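Local coordinates for glucanase (Clostridium thermocellum, PDB 5GXX), which probably hydrolyses internal beta-1,4-glucosidic bonds of cellulose as a family 9 endoglucanase of the clostridial cellulosome, at residues 357-369 against 373-385. The protein carries 1 engineered substitution. Sequence-based numbering, arbitrary orientation.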
# COMPACT_ATOMS: atom_id res chain seq x y z
N PRO A 357 -34.47 25.00 8.25
CA PRO A 357 -33.17 25.61 7.94
C PRO A 357 -32.21 24.63 7.26
O PRO A 357 -32.44 23.43 7.33
CB PRO A 357 -32.64 26.03 9.32
CG PRO A 357 -33.32 25.08 10.26
CD PRO A 357 -34.70 24.92 9.71
N PRO A 358 -31.17 25.13 6.57
CA PRO A 358 -30.12 24.23 6.08
C PRO A 358 -29.50 23.48 7.26
O PRO A 358 -29.30 24.06 8.34
CB PRO A 358 -29.10 25.20 5.45
CG PRO A 358 -29.89 26.45 5.18
CD PRO A 358 -30.78 26.54 6.38
N GLN A 359 -29.20 22.21 7.04
CA GLN A 359 -28.50 21.42 8.05
C GLN A 359 -27.14 20.92 7.61
O GLN A 359 -26.43 20.32 8.42
CB GLN A 359 -29.36 20.25 8.50
CG GLN A 359 -30.63 20.69 9.23
CD GLN A 359 -31.49 19.52 9.68
OE1 GLN A 359 -32.56 19.30 9.11
NE2 GLN A 359 -31.02 18.77 10.66
N ARG A 360 -26.77 21.17 6.36
CA ARG A 360 -25.47 20.71 5.84
C ARG A 360 -24.62 21.84 5.28
O ARG A 360 -24.12 21.76 4.15
CB ARG A 360 -25.68 19.61 4.79
CG ARG A 360 -26.27 18.31 5.32
CD ARG A 360 -25.32 17.50 6.20
NE ARG A 360 -24.43 16.69 5.37
CZ ARG A 360 -23.40 15.98 5.81
NH1 ARG A 360 -23.04 16.00 7.09
NH2 ARG A 360 -22.70 15.27 4.93
N PRO A 361 -24.44 22.91 6.08
CA PRO A 361 -23.56 23.98 5.60
C PRO A 361 -22.16 23.45 5.28
O PRO A 361 -21.70 22.48 5.91
CB PRO A 361 -23.53 24.97 6.76
CG PRO A 361 -23.81 24.11 7.98
CD PRO A 361 -24.78 23.06 7.51
N HIS A 362 -21.50 24.09 4.31
CA HIS A 362 -20.15 23.70 3.89
C HIS A 362 -19.15 24.21 4.92
O HIS A 362 -18.45 25.20 4.71
CB HIS A 362 -19.88 24.26 2.48
CG HIS A 362 -18.69 23.66 1.80
ND1 HIS A 362 -18.72 22.44 1.15
CD2 HIS A 362 -17.43 24.14 1.65
CE1 HIS A 362 -17.52 22.20 0.63
NE2 HIS A 362 -16.73 23.21 0.93
N HIS A 363 -19.11 23.55 6.07
CA HIS A 363 -18.36 24.07 7.22
C HIS A 363 -17.73 22.88 7.94
O HIS A 363 -18.42 22.00 8.47
CB HIS A 363 -19.29 24.86 8.15
CG HIS A 363 -18.56 25.64 9.20
ND1 HIS A 363 -18.02 25.04 10.32
CD2 HIS A 363 -18.31 26.96 9.32
CE1 HIS A 363 -17.44 25.97 11.07
NE2 HIS A 363 -17.61 27.14 10.49
N ARG A 364 -16.40 22.86 7.93
CA ARG A 364 -15.64 21.70 8.41
C ARG A 364 -15.84 21.39 9.89
O ARG A 364 -16.11 20.25 10.28
CB ARG A 364 -14.15 21.96 8.15
CG ARG A 364 -13.77 21.70 6.70
CD ARG A 364 -12.47 22.40 6.37
NE ARG A 364 -12.03 22.29 4.98
CZ ARG A 364 -12.45 23.08 4.00
NH1 ARG A 364 -13.34 24.04 4.23
NH2 ARG A 364 -12.00 22.90 2.75
N THR A 365 -15.71 22.42 10.71
CA THR A 365 -15.72 22.19 12.14
C THR A 365 -17.13 21.94 12.65
O THR A 365 -17.30 21.13 13.57
CB THR A 365 -14.98 23.30 12.89
OG1 THR A 365 -13.62 23.34 12.42
CG2 THR A 365 -14.93 23.03 14.40
N ALA A 366 -18.13 22.54 12.01
CA ALA A 366 -19.51 22.23 12.40
C ALA A 366 -19.90 20.80 12.02
O ALA A 366 -20.73 20.17 12.67
CB ALA A 366 -20.49 23.22 11.80
N HIS A 367 -19.31 20.30 10.94
CA HIS A 367 -19.56 18.95 10.45
C HIS A 367 -19.04 17.90 11.44
O HIS A 367 -19.80 17.01 11.84
CB HIS A 367 -18.92 18.80 9.07
CG HIS A 367 -19.05 17.43 8.48
ND1 HIS A 367 -18.09 16.89 7.65
CD2 HIS A 367 -20.02 16.49 8.59
CE1 HIS A 367 -18.47 15.68 7.27
NE2 HIS A 367 -19.64 15.41 7.83
N GLY A 368 -17.76 18.00 11.78
CA GLY A 368 -17.17 17.09 12.75
C GLY A 368 -16.79 15.73 12.19
O GLY A 368 -17.12 14.71 12.78
N THR A 369 -16.11 15.71 11.04
CA THR A 369 -15.56 14.44 10.58
C THR A 369 -14.33 13.97 11.38
O THR A 369 -13.74 14.72 12.17
CB THR A 369 -15.26 14.47 9.08
OG1 THR A 369 -15.06 13.13 8.62
CG2 THR A 369 -14.03 15.32 8.81
N LYS A 373 -13.37 13.40 5.10
CA LYS A 373 -14.46 13.19 4.13
C LYS A 373 -15.61 14.13 4.44
O LYS A 373 -15.89 14.44 5.59
CB LYS A 373 -15.02 11.76 4.18
CG LYS A 373 -14.06 10.68 3.71
CD LYS A 373 -14.75 9.32 3.68
CE LYS A 373 -14.06 8.39 2.68
NZ LYS A 373 -14.60 7.00 2.75
N ARG A 374 -16.33 14.52 3.40
CA ARG A 374 -17.52 15.34 3.58
C ARG A 374 -18.79 14.53 3.79
O ARG A 374 -19.75 15.02 4.38
CB ARG A 374 -17.72 16.28 2.39
CG ARG A 374 -16.76 17.44 2.39
CD ARG A 374 -17.19 18.42 1.32
NE ARG A 374 -16.63 17.98 0.05
CZ ARG A 374 -15.37 18.19 -0.29
NH1 ARG A 374 -14.56 18.82 0.54
NH2 ARG A 374 -14.91 17.75 -1.45
N ASP A 375 -18.80 13.31 3.27
CA ASP A 375 -19.99 12.47 3.32
C ASP A 375 -20.14 11.69 4.62
O ASP A 375 -21.19 11.10 4.89
CB ASP A 375 -20.06 11.52 2.11
CG ASP A 375 -18.86 10.60 2.00
OD1 ASP A 375 -17.71 11.07 2.09
OD2 ASP A 375 -19.06 9.38 1.78
N ILE A 376 -19.08 11.66 5.42
CA ILE A 376 -19.10 10.94 6.70
C ILE A 376 -18.55 11.87 7.77
O ILE A 376 -17.43 12.38 7.60
CB ILE A 376 -18.29 9.62 6.62
CG1 ILE A 376 -18.98 8.63 5.67
CG2 ILE A 376 -18.12 9.04 8.01
CD1 ILE A 376 -18.17 7.36 5.34
N PRO A 377 -19.34 12.16 8.83
CA PRO A 377 -20.70 11.67 9.09
C PRO A 377 -21.75 12.28 8.16
O PRO A 377 -21.54 13.37 7.60
CB PRO A 377 -20.95 12.07 10.55
CG PRO A 377 -20.10 13.30 10.73
CD PRO A 377 -18.84 12.99 9.94
N GLU A 378 -22.84 11.55 7.94
CA GLU A 378 -23.84 12.00 6.98
C GLU A 378 -24.70 13.15 7.50
O GLU A 378 -25.33 13.87 6.71
CB GLU A 378 -24.72 10.84 6.51
CG GLU A 378 -25.56 10.20 7.60
CD GLU A 378 -26.50 9.12 7.08
OE1 GLU A 378 -26.22 8.52 6.01
OE2 GLU A 378 -27.52 8.89 7.75
N LYS A 379 -24.73 13.33 8.82
CA LYS A 379 -25.35 14.48 9.47
C LYS A 379 -24.28 15.26 10.21
O LYS A 379 -23.36 14.67 10.78
CB LYS A 379 -26.44 14.05 10.46
CG LYS A 379 -27.67 13.47 9.79
CD LYS A 379 -28.63 12.89 10.82
CE LYS A 379 -29.84 12.25 10.12
NZ LYS A 379 -30.86 13.25 9.71
N HIS A 380 -24.39 16.58 10.20
CA HIS A 380 -23.45 17.40 10.98
C HIS A 380 -23.59 17.09 12.47
O HIS A 380 -24.70 16.95 13.01
CB HIS A 380 -23.74 18.90 10.81
CG HIS A 380 -23.18 19.48 9.55
ND1 HIS A 380 -23.02 18.73 8.41
CD2 HIS A 380 -22.73 20.72 9.27
CE1 HIS A 380 -22.52 19.49 7.46
NE2 HIS A 380 -22.33 20.70 7.95
N ARG A 381 -22.45 17.05 13.14
CA ARG A 381 -22.45 16.84 14.59
C ARG A 381 -22.80 18.08 15.39
O ARG A 381 -23.24 17.95 16.54
CB ARG A 381 -21.13 16.22 15.04
CG ARG A 381 -21.00 14.79 14.51
CD ARG A 381 -19.57 14.27 14.60
NE ARG A 381 -19.31 13.40 15.73
CZ ARG A 381 -18.09 12.96 16.06
NH1 ARG A 381 -17.02 13.34 15.38
NH2 ARG A 381 -17.95 12.17 17.11
N HIS A 382 -22.65 19.26 14.78
CA HIS A 382 -22.88 20.54 15.47
C HIS A 382 -23.80 21.46 14.70
O HIS A 382 -23.91 21.35 13.49
CB HIS A 382 -21.56 21.26 15.74
CG HIS A 382 -20.52 20.35 16.29
ND1 HIS A 382 -20.68 19.70 17.50
CD2 HIS A 382 -19.35 19.90 15.77
CE1 HIS A 382 -19.64 18.90 17.70
NE2 HIS A 382 -18.81 19.03 16.68
N VAL A 383 -24.45 22.36 15.44
CA VAL A 383 -25.37 23.32 14.82
C VAL A 383 -24.66 24.65 14.63
O VAL A 383 -24.27 25.29 15.61
CB VAL A 383 -26.61 23.58 15.69
CG1 VAL A 383 -27.60 24.50 14.97
CG2 VAL A 383 -27.28 22.25 15.99
N LEU A 384 -24.47 25.05 13.38
CA LEU A 384 -23.81 26.33 13.08
C LEU A 384 -24.83 27.47 13.13
O LEU A 384 -25.15 28.14 12.13
CB LEU A 384 -23.12 26.25 11.70
CG LEU A 384 -22.22 27.43 11.32
CD1 LEU A 384 -20.90 27.47 12.10
CD2 LEU A 384 -21.90 27.32 9.82
N TYR A 385 -25.33 27.73 14.33
CA TYR A 385 -26.41 28.70 14.47
C TYR A 385 -26.06 30.03 13.84
O TYR A 385 -24.98 30.61 14.06
CB TYR A 385 -26.78 28.99 15.93
CG TYR A 385 -27.53 27.89 16.64
CD1 TYR A 385 -28.89 27.67 16.40
CD2 TYR A 385 -26.88 27.08 17.57
CE1 TYR A 385 -29.58 26.67 17.07
CE2 TYR A 385 -27.58 26.08 18.25
CZ TYR A 385 -28.92 25.88 17.99
OH TYR A 385 -29.58 24.88 18.67
O HOH W 1 -26.95 17.67 9.25
O HOH W 2 -14.13 13.48 14.88
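The imidazole of His380 is sandwiched between the backbones of His367 and Arg360, a worked example, in a loop region of the (alpha/alpha)6 barrel of glycoside hydrolase family 9, of rings and side-chain donors ordering irregular chain. The CA of His367 sits over the centre of one ring face, 3.8 Å from the centroid, while Arg360 CA and Gln359 O cover the opposite face.

Apolar contact lies to one side. Leu384 CD1 makes a CH-pi contact over the His363 ring, and its CB meets Ala366 CB; Phe17 and Cys20 of helix 7-20 also touch Leu384.

Backbone N-H groups of Arg381 and His382 bind the last carbonyls of helix 364-367, at His367 and Ala366 respectively. At the helix start His363 is the N-cap, its ND1 accepting from Ala366 N at 3.0 Å while NE2 bonds Gln21.

Side-chain donors take the remaining carbonyls. In its ring plane, His380 NE2 donates to a lone pair of Pro361 O (2.8 Å), which fixes the ring's rotation. His367 sends NE2 to a lone pair of Pro377 O at 2.8 Å, nearly straight at 163°. The same oxygen takes a second bond from Arg360 NH1; bends at chi2 and chi3 fold this guanidinium so that Glu378 O lies over its face. NH1 adds a weak bond to His380 ND1, and NH2 one to Arg374 O. Arg381 NH1 reaches Gly368 O, while its NH2 bonds Arg470 O and forms a salt bridge with Asp444. Thr369 OG1 donates to Ile376 O at 2.7 Å, the carbonyl of the cis peptide leading into Pro377.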